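Local coordinates for protein hydrogenase maturation factor (PDB 3VTH) that probably transfers the carbamoyl group of carbamoyl phosphate, with the use of ATP, to the C-terminal cysteine of HypE during [NiFe]-hydrogenase maturation, at residues D299-L304 against L624-A629; G609-K612 against G618-A621. One frame throughout, in Å; residues are numbered along the deposited sequence.

Contact 1 of 2, residues D299-L304 against L624-A629; sequences DDLDTL and LESLMA. With APC (diphosphomethylphosphonic acid adenosyl ester), chain F; AP2 (phosphomethylphosphonic acid adenosyl ester), chain H.
Asp302 and Ser626 meet where the YrdC-like (telomere recombination) part of the chain abuts the Kae1-like carbamoyltransferase part. Asp302 lies just before strand 303-307, and Ser626 is late in helix 619-626. The direct polar contact is thin. Ser626 OG lies 3.0 Å from Asp302 N and 3.3 Å from Asp302 OD1. Ser626 OG hydrogen-bonds Met622 O one turn back, so a bond to Asp302 OD1 remains possible but unsettled. With OG anti to the serine's carbonyl carbon (chi1 -67°), the hydroxyl is turned to Asp302. A water adds a second link, donating to Asp302 OD2 and to Glu625 O. Asp302 OD2 forms a salt bridge with Lys287. An alanine in place of Asp302 would probably leave Lys287 without this salt-bridge partner and take away the carboxylate end of the water bridge. Carbon packing is slight: Asp302 CG is 3.7 Å from Ser626 CA, and Leu301 CD2 rests 3.8 Å from the hydroxyl Ser626 OG. Each segment touches a bound nucleotide analogue. The adenine amino group N6 of APC donates to Thr303 OG1, 3.2 Å away. Glu625, extended beyond CG, carries OE1 to N6 of AP2, which donates to it over 2.8 Å at an N-H...O angle of 146°.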
loop_
_atom_site.group_PDB
_atom_site.type_symbol
_atom_site.label_atom_id
_atom_site.label_comp_id
_atom_site.label_asym_id
_atom_site.label_seq_id
_atom_site.Cartn_x
_atom_site.Cartn_y
_atom_site.Cartn_z
ATOM N N ASP A 299 4.395 21.331 -3.839
ATOM C CA ASP A 299 5.257 22.229 -4.599
ATOM C C ASP A 299 6.300 21.440 -5.384
ATOM O O ASP A 299 6.892 20.496 -4.861
ATOM C CB ASP A 299 5.972 23.224 -3.683
ATOM C CG ASP A 299 5.010 24.107 -2.897
ATOM O OD1 ASP A 299 5.431 24.604 -1.835
ATOM O OD2 ASP A 299 3.846 24.304 -3.332
ATOM N N ASP A 300 6.489 21.835 -6.637
ATOM C CA ASP A 300 7.521 21.297 -7.521
ATOM C C ASP A 300 7.290 19.845 -7.929
ATOM O O ASP A 300 8.196 19.190 -8.444
ATOM C CB ASP A 300 8.922 21.501 -6.923
ATOM C CG ASP A 300 9.210 22.961 -6.590
ATOM O OD1 ASP A 300 9.008 23.839 -7.454
ATOM O OD2 ASP A 300 9.643 23.231 -5.453
ATOM N N LEU A 301 6.079 19.349 -7.688
ATOM C CA LEU A 301 5.627 18.099 -8.273
ATOM C C LEU A 301 4.522 18.377 -9.294
ATOM O O LEU A 301 3.810 19.391 -9.193
ATOM C CB LEU A 301 5.133 17.134 -7.188
ATOM C CG LEU A 301 6.150 16.782 -6.085
ATOM C CD1 LEU A 301 5.518 15.889 -5.012
ATOM C CD2 LEU A 301 7.386 16.127 -6.668
ATOM N N ASP A 302 4.376 17.479 -10.272
ATOM C CA ASP A 302 3.330 17.651 -11.277
ATOM C C ASP A 302 2.095 16.792 -10.973
ATOM O O ASP A 302 1.185 16.698 -11.797
ATOM C CB ASP A 302 3.868 17.426 -12.704
ATOM C CG ASP A 302 4.206 15.973 -13.005
ATOM O OD1 ASP A 302 4.290 15.124 -12.091
ATOM O OD2 ASP A 302 4.417 15.676 -14.202
ATOM N N THR A 303 2.090 16.169 -9.795
ATOM C CA THR A 303 0.988 15.313 -9.348
ATOM C C THR A 303 0.413 15.759 -7.997
ATOM O O THR A 303 1.088 16.423 -7.214
ATOM C CB THR A 303 1.433 13.851 -9.183
ATOM O OG1 THR A 303 2.497 13.797 -8.220
ATOM C CG2 THR A 303 1.917 13.242 -10.542
ATOM N N LEU A 304 -0.839 15.390 -7.742
ATOM C CA LEU A 304 -1.495 15.612 -6.470
ATOM C C LEU A 304 -2.016 14.257 -5.981
ATOM O O LEU A 304 -2.489 13.452 -6.785
ATOM C CB LEU A 304 -2.674 16.564 -6.690
ATOM C CG LEU A 304 -3.008 17.776 -5.818
ATOM C CD1 LEU A 304 -1.780 18.553 -5.308
ATOM C CD2 LEU A 304 -3.941 18.715 -6.646
ATOM N N LEU A 624 12.776 15.836 -10.518
ATOM C CA LEU A 624 13.364 15.632 -11.836
ATOM C C LEU A 624 12.347 15.049 -12.821
ATOM O O LEU A 624 12.225 15.527 -13.957
ATOM C CB LEU A 624 14.618 14.748 -11.718
ATOM C CG LEU A 624 15.568 14.602 -12.906
ATOM C CD1 LEU A 624 16.103 15.962 -13.377
ATOM C CD2 LEU A 624 16.717 13.646 -12.547
ATOM N N GLU A 625 11.592 14.048 -12.368
ATOM C CA GLU A 625 10.517 13.465 -13.174
ATOM C C GLU A 625 9.406 14.472 -13.476
ATOM O O GLU A 625 8.928 14.550 -14.613
ATOM C CB GLU A 625 9.916 12.213 -12.488
ATOM C CG GLU A 625 8.856 11.493 -13.375
ATOM C CD GLU A 625 7.962 10.500 -12.616
ATOM O OE1 GLU A 625 8.143 10.315 -11.396
ATOM O OE2 GLU A 625 7.055 9.911 -13.250
ATOM N N SER A 626 9.009 15.250 -12.470
ATOM C CA SER A 626 7.917 16.210 -12.628
ATOM C C SER A 626 8.195 17.307 -13.651
ATOM O O SER A 626 7.267 17.820 -14.266
ATOM C CB SER A 626 7.555 16.876 -11.299
ATOM O OG SER A 626 6.989 15.915 -10.417
ATOM N N LEU A 627 9.454 17.674 -13.824
ATOM C CA LEU A 627 9.761 18.802 -14.713
ATOM C C LEU A 627 10.060 18.389 -16.157
ATOM O O LEU A 627 10.305 19.242 -17.019
ATOM C CB LEU A 627 10.890 19.661 -14.121
ATOM C CG LEU A 627 12.219 18.972 -13.818
ATOM C CD1 LEU A 627 13.066 18.805 -15.085
ATOM C CD2 LEU A 627 13.003 19.782 -12.765
ATOM N N MET A 628 10.049 17.090 -16.432
ATOM C CA MET A 628 10.519 16.616 -17.735
ATOM C C MET A 628 9.675 17.083 -18.933
ATOM O O MET A 628 8.458 17.230 -18.833
ATOM C CB MET A 628 10.767 15.100 -17.735
ATOM C CG MET A 628 9.619 14.204 -18.097
ATOM S SD MET A 628 10.315 12.555 -18.459
ATOM C CE MET A 628 10.277 12.591 -20.226
ATOM N N ALA A 629 10.351 17.342 -20.052
ATOM C CA ALA A 629 9.678 17.759 -21.270
ATOM C C ALA A 629 9.253 16.535 -22.068
ATOM O O ALA A 629 9.421 15.386 -21.623
ATOM C CB ALA A 629 10.595 18.674 -22.122
HETATM P PG APC F . 4.893 11.154 8.535
HETATM O O1G APC F . 3.444 10.979 8.912
HETATM O O2G APC F . 5.236 12.591 8.225
HETATM O O3G APC F . 5.867 10.514 9.482
HETATM P PB APC F . 4.146 10.018 5.994
HETATM O O1B APC F . 3.252 8.950 6.540
HETATM O O2B APC F . 4.978 9.608 4.795
HETATM O O3B APC F . 5.202 10.379 7.153
HETATM P PA APC F . 1.405 11.425 5.368
HETATM O O1A APC F . 0.933 12.796 4.946
HETATM O O2A APC F . 0.686 10.831 6.524
HETATM C C3A APC F . 3.214 11.547 5.647
HETATM O "O5'" APC F . 1.219 10.359 4.172
HETATM C "C5'" APC F . 0.823 10.708 2.849
HETATM C "C4'" APC F . 1.687 9.921 1.867
HETATM O "O4'" APC F . 1.180 10.199 0.556
HETATM C "C3'" APC F . 3.139 10.402 1.913
HETATM O "O3'" APC F . 4.068 9.307 1.829
HETATM C "C2'" APC F . 3.273 11.243 0.660
HETATM O "O2'" APC F . 4.634 11.343 0.201
HETATM C "C1'" APC F . 2.271 10.578 -0.283
HETATM N N9 APC F . 1.879 11.595 -1.251
HETATM C C8 APC F . 1.036 12.645 -1.060
HETATM N N7 APC F . 0.970 13.395 -2.188
HETATM C C5 APC F . 1.781 12.821 -3.102
HETATM C C6 APC F . 2.192 13.093 -4.498
HETATM N N6 APC F . 1.699 14.153 -5.171
HETATM N N1 APC F . 3.068 12.243 -5.077
HETATM C C2 APC F . 3.563 11.165 -4.434
HETATM N N3 APC F . 3.253 10.848 -3.167
HETATM C C4 APC F . 2.379 11.632 -2.476
HETATM P PB AP2 H . 15.820 1.205 -1.195
HETATM O O1B AP2 H . 16.387 2.177 -2.199
HETATM O O2B AP2 H . 15.737 -0.227 -1.624
HETATM O O3B AP2 H . 16.391 1.423 0.184
HETATM C C3A AP2 H . 14.103 1.765 -1.041
HETATM P PA AP2 H . 13.079 1.533 -2.523
HETATM O O1A AP2 H . 11.700 1.859 -1.968
HETATM O O2A AP2 H . 13.290 0.247 -3.285
HETATM O "O5'" AP2 H . 13.558 2.703 -3.534
HETATM C "C5'" AP2 H . 13.241 4.046 -3.186
HETATM C "C4'" AP2 H . 14.110 4.905 -4.075
HETATM O "O4'" AP2 H . 13.604 4.877 -5.411
HETATM C "C3'" AP2 H . 14.089 6.367 -3.675
HETATM O "O3'" AP2 H . 14.953 6.602 -2.558
HETATM C "C2'" AP2 H . 14.560 7.003 -4.967
HETATM O "O2'" AP2 H . 15.989 6.906 -4.980
HETATM C "C1'" AP2 H . 13.934 6.116 -6.053
HETATM N N9 AP2 H . 12.736 6.836 -6.570
HETATM C C8 AP2 H . 11.603 7.155 -5.896
HETATM N N7 AP2 H . 10.738 7.864 -6.671
HETATM C C5 AP2 H . 11.316 8.009 -7.880
HETATM C C6 AP2 H . 10.957 8.655 -9.167
HETATM N N6 AP2 H . 9.770 9.294 -9.328
HETATM N N1 AP2 H . 11.866 8.585 -10.178
HETATM C C2 AP2 H . 13.045 7.939 -10.053
HETATM N N3 AP2 H . 13.439 7.343 -8.906
HETATM C C4 AP2 H . 12.631 7.346 -7.809
HETATM O O HOH W 1 6.319 13.892 -15.247
#

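Contact 2 of 2, residues G609-K612 against G618-A621; sequences GVRK and GQAA. With AP2 (phosphomethylphosphonic acid adenosyl ester), chain H.
Arg611 and Gln619 reach each other with their flat ends stacked. The two side chains cross at about a right angle, while the guanidinium and amide planes lie only 27° apart. The amide end of Gln619 lies over one face of the guanidinium, with Gln619 CD 3.6 Å from Arg611 CZ. The amide is probably turned over in the model, so which of its two end atoms lies nearer NH2 is doubtful. The stacking itself does not depend on that choice. Gln619 gets there with CG anti to its backbone N (chi1 177°) and an extended chain beyond. Arg611 is stretched from CG to NE. Its guanidinium is held by Glu623, which forms a salt bridge with NE, and by Glu613 O, which accepts from NH1. These bonds probably fix the plane against which the amide lies. The setting is a helix-loop-helix connection in the Kae1-like domain. Helix 597-607 ends in a Schellman motif, with Gly609 as its C-prime residue at positive phi. Gly618 is the N-cap of helix 619-626. Also at positive phi, Gly618 lies close to the ribose of AP2, with Gly618 CA 3.9 Å from C2' of AP2. One turn on, Ala621 lays its methyl against the adenine, with CB 3.5 Å from N3 of AP2.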
loop_
_atom_site.group_PDB
_atom_site.type_symbol
_atom_site.label_atom_id
_atom_site.label_comp_id
_atom_site.label_asym_id
_atom_site.label_seq_id
_atom_site.Cartn_x
_atom_site.Cartn_y
_atom_site.Cartn_z
ATOM N N GLY A 609 21.217 21.532 -11.141
ATOM C CA GLY A 609 20.714 22.547 -10.225
ATOM C C GLY A 609 19.236 22.461 -9.885
ATOM O O GLY A 609 18.619 23.484 -9.574
ATOM N N VAL A 610 18.674 21.270 -9.904
ATOM C CA VAL A 610 17.318 21.060 -9.444
ATOM C C VAL A 610 17.232 21.297 -7.952
ATOM O O VAL A 610 16.400 21.992 -7.494
ATOM C CB VAL A 610 16.820 19.669 -9.805
ATOM C CG1 VAL A 610 15.517 19.335 -9.142
ATOM C CG2 VAL A 610 16.679 19.540 -11.252
ATOM N N ARG A 611 18.129 20.694 -7.220
ATOM C CA ARG A 611 18.283 20.805 -5.771
ATOM C C ARG A 611 19.722 20.438 -5.408
ATOM O O ARG A 611 20.347 19.660 -6.116
ATOM C CB ARG A 611 17.319 19.837 -5.050
ATOM C CG ARG A 611 15.988 20.483 -4.679
ATOM C CD ARG A 611 15.093 19.559 -3.866
ATOM N NE ARG A 611 13.942 20.314 -3.353
ATOM C CZ ARG A 611 13.830 20.753 -2.103
ATOM N NH1 ARG A 611 14.786 20.506 -1.212
ATOM N NH2 ARG A 611 12.752 21.431 -1.737
ATOM N N LYS A 612 20.243 20.979 -4.311
ATOM C CA LYS A 612 21.539 20.518 -3.804
ATOM C C LYS A 612 21.357 19.713 -2.532
ATOM O O LYS A 612 22.212 18.902 -2.170
ATOM C CB LYS A 612 22.511 21.678 -3.561
ATOM C CG LYS A 612 22.817 22.530 -4.798
ATOM C CD LYS A 612 24.333 22.668 -5.048
ATOM C CE LYS A 612 25.031 23.508 -3.985
ATOM N NZ LYS A 612 26.524 23.427 -4.109
ATOM N N GLY A 618 14.481 10.537 -2.065
ATOM C CA GLY A 618 13.752 10.416 -3.322
ATOM C C GLY A 618 13.158 11.724 -3.816
ATOM O O GLY A 618 12.692 11.803 -4.947
ATOM N N GLN A 619 13.159 12.746 -2.964
ATOM C CA GLN A 619 12.590 14.042 -3.328
ATOM C C GLN A 619 13.155 14.555 -4.644
ATOM O O GLN A 619 12.407 14.991 -5.519
ATOM C CB GLN A 619 12.805 15.078 -2.224
ATOM C CG GLN A 619 12.292 16.487 -2.582
ATOM C CD GLN A 619 12.433 17.486 -1.452
ATOM O OE1 GLN A 619 11.683 18.466 -1.378
ATOM N NE2 GLN A 619 13.403 17.270 -0.585
ATOM N N ALA A 620 14.475 14.488 -4.781
ATOM C CA ALA A 620 15.128 15.029 -5.969
ATOM C C ALA A 620 14.731 14.219 -7.203
ATOM O O ALA A 620 14.520 14.776 -8.262
ATOM C CB ALA A 620 16.654 15.050 -5.793
ATOM N N ALA A 621 14.569 12.911 -7.054
ATOM C CA ALA A 621 14.155 12.105 -8.217
ATOM C C ALA A 621 12.718 12.415 -8.665
ATOM O O ALA A 621 12.428 12.454 -9.861
ATOM C CB ALA A 621 14.364 10.610 -7.955
HETATM P PB AP2 H . 15.820 1.205 -1.195
HETATM O O1B AP2 H . 16.387 2.177 -2.199
HETATM O O2B AP2 H . 15.737 -0.227 -1.624
HETATM O O3B AP2 H . 16.391 1.423 0.184
HETATM C C3A AP2 H . 14.103 1.765 -1.041
HETATM P PA AP2 H . 13.079 1.533 -2.523
HETATM O O1A AP2 H . 11.700 1.859 -1.968
HETATM O O2A AP2 H . 13.290 0.247 -3.285
HETATM O "O5'" AP2 H . 13.558 2.703 -3.534
HETATM C "C5'" AP2 H . 13.241 4.046 -3.186
HETATM C "C4'" AP2 H . 14.110 4.905 -4.075
HETATM O "O4'" AP2 H . 13.604 4.877 -5.411
HETATM C "C3'" AP2 H . 14.089 6.367 -3.675
HETATM O "O3'" AP2 H . 14.953 6.602 -2.558
HETATM C "C2'" AP2 H . 14.560 7.003 -4.967
HETATM O "O2'" AP2 H . 15.989 6.906 -4.980
HETATM C "C1'" AP2 H . 13.934 6.116 -6.053
HETATM N N9 AP2 H . 12.736 6.836 -6.570
HETATM C C8 AP2 H . 11.603 7.155 -5.896
HETATM N N7 AP2 H . 10.738 7.864 -6.671
HETATM C C5 AP2 H . 11.316 8.009 -7.880
HETATM C C6 AP2 H . 10.957 8.655 -9.167
HETATM N N6 AP2 H . 9.770 9.294 -9.328
HETATM N N1 AP2 H . 11.866 8.585 -10.178
HETATM C C2 AP2 H . 13.045 7.939 -10.053
HETATM N N3 AP2 H . 13.439 7.343 -8.906
HETATM C C4 AP2 H . 12.631 7.346 -7.809
#

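The centres of the two contacts are 11 Å apart, on the same side of the chain's centre. Both use helix 619-626: contact 2 takes its start and contact 1 its later part. Along the chain, contact 2 is nested inside the long loop closed by contact 1. It is local to the Kae1-like domain, whereas contact 1 joins that domain to the YrdC-like one across some 320 residues. They also touch directly, with Val610 CG2 4.0 Å from Leu627 CD2. AP2 is reached from both, and APC borders contact 1. A single short helix thus lines the AP2 pocket and meets the YrdC-like domain, which supplies much of the APC pocket.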